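PDB 1MK0: intron-associated endonuclease 1 from Enterobacteria phage T4, which cleaves DNA as an intron-encoded homing endonuclease of the GIY-YIG family. Local coordinates for residues E62-P65 with L70-E73. The protein carries 1 engineered substitution. Numbering follows the deposited sequence.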
loop_
_atom_site.group_PDB
_atom_site.type_symbol
_atom_site.label_atom_id
_atom_site.label_comp_id
_atom_site.label_asym_id
_atom_site.label_seq_id
_atom_site.Cartn_x
_atom_site.Cartn_y
_atom_site.Cartn_z
ATOM N N GLU A 62 8.946 6.244 -3.391
ATOM C CA GLU A 62 9.888 7.231 -2.872
ATOM C C GLU A 62 10.558 6.755 -1.596
ATOM O O GLU A 62 9.870 6.447 -0.625
ATOM C CB GLU A 62 9.157 8.524 -2.518
ATOM C CG GLU A 62 9.143 9.597 -3.556
ATOM C CD GLU A 62 8.266 10.748 -3.123
ATOM O OE1 GLU A 62 8.421 11.220 -1.974
ATOM O OE2 GLU A 62 7.420 11.174 -3.924
ATOM N N GLU A 63 11.888 6.708 -1.584
ATOM C CA GLU A 63 12.590 6.331 -0.364
ATOM C C GLU A 63 12.835 7.648 0.361
ATOM O O GLU A 63 13.556 8.511 -0.138
ATOM C CB GLU A 63 13.933 5.648 -0.654
ATOM C CG GLU A 63 14.684 5.287 0.630
ATOM C CD GLU A 63 16.013 4.586 0.400
ATOM O OE1 GLU A 63 16.734 4.356 1.395
ATOM O OE2 GLU A 63 16.338 4.261 -0.760
ATOM N N ILE A 64 12.209 7.806 1.522
ATOM C CA ILE A 64 12.345 9.016 2.323
ATOM C C ILE A 64 12.265 8.628 3.793
ATOM O O ILE A 64 11.785 7.545 4.125
ATOM C CB ILE A 64 11.219 10.044 2.016
ATOM C CG1 ILE A 64 9.843 9.418 2.262
ATOM C CG2 ILE A 64 11.348 10.544 0.587
ATOM C CD1 ILE A 64 8.686 10.353 1.970
ATOM N N PRO A 65 12.744 9.502 4.692
ATOM C CA PRO A 65 12.711 9.219 6.132
ATOM C C PRO A 65 11.290 8.989 6.629
ATOM O O PRO A 65 10.350 9.653 6.186
ATOM C CB PRO A 65 13.333 10.471 6.744
ATOM C CG PRO A 65 14.301 10.908 5.688
ATOM C CD PRO A 65 13.486 10.745 4.423
ATOM N N LEU A 70 6.531 14.457 6.798
ATOM C CA LEU A 70 6.917 14.108 5.433
ATOM C C LEU A 70 6.090 12.973 4.848
ATOM O O LEU A 70 5.591 13.071 3.731
ATOM C CB LEU A 70 8.389 13.689 5.374
ATOM C CG LEU A 70 9.492 14.665 5.776
ATOM C CD1 LEU A 70 10.838 13.984 5.561
ATOM C CD2 LEU A 70 9.403 15.941 4.953
ATOM N N ILE A 71 5.955 11.897 5.613
ATOM C CA ILE A 71 5.233 10.715 5.158
ATOM C C ILE A 71 3.777 10.948 4.784
ATOM O O ILE A 71 3.338 10.533 3.711
ATOM C CB ILE A 71 5.318 9.590 6.214
ATOM C CG1 ILE A 71 6.757 9.069 6.291
ATOM C CG2 ILE A 71 4.357 8.461 5.869
ATOM C CD1 ILE A 71 7.221 8.312 5.046
ATOM N N ILE A 72 3.024 11.606 5.657
ATOM C CA ILE A 72 1.618 11.851 5.363
ATOM C C ILE A 72 1.438 12.683 4.095
ATOM O O ILE A 72 0.627 12.344 3.231
ATOM C CB ILE A 72 0.914 12.537 6.557
ATOM C CG1 ILE A 72 0.865 11.566 7.744
ATOM C CG2 ILE A 72 -0.490 12.964 6.166
ATOM C CD1 ILE A 72 0.222 12.134 8.989
ATOM N N GLU A 73 2.210 13.756 3.964
ATOM C CA GLU A 73 2.095 14.604 2.783
ATOM C C GLU A 73 2.436 13.858 1.499
ATOM O O GLU A 73 1.709 13.949 0.509
ATOM C CB GLU A 73 3.000 15.828 2.906
ATOM C CG GLU A 73 2.851 16.786 1.733
ATOM C CD GLU A 73 3.685 18.041 1.884
ATOM O OE1 GLU A 73 3.672 18.640 2.980
ATOM O OE2 GLU A 73 4.344 18.435 0.899
#
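The puckered ring of Pro65, the nearest thing to a flat group here, takes methyl CD1 of Leu70 over one face, 4.3 Å from Pro65 CD and not much farther from CB and CG. At the edge of the ring the carbonyl leads off toward the helix, and Pro65 O meets the other residue of that turn, 3.6 Å from both CG1 and CD1 of Ile71. That is an apolar arm lying against a carbonyl oxygen. Ile64 completes the apolar patch, its CG1 and CD1 both 4.0 Å from CD1 of Ile71, with the two branches obliquely inclined. Ile64 CG1 sits between its backbone N and carbonyl carbon (chi1 58°), and the extended chi2 carries CD1 out toward the helix. Both isoleucines also rest on Ile5 of strand 4-10, and Ile71 reaches Tyr66 and Phe96. Ile71 is buried, while Pro65 and Leu70 are exposed. Two residues before Ile64, Glu62 ties the same elements through OE2, salt-bridged to Arg74 and hydrogen-bonded to Trp78. The contact thus packs the exit of edge strand 56-63 against the first turns of helix 68-81, a strand-turn-helix connection within the GIY-YIG fold, whose three-stranded antiparallel sheet is flanked by helices.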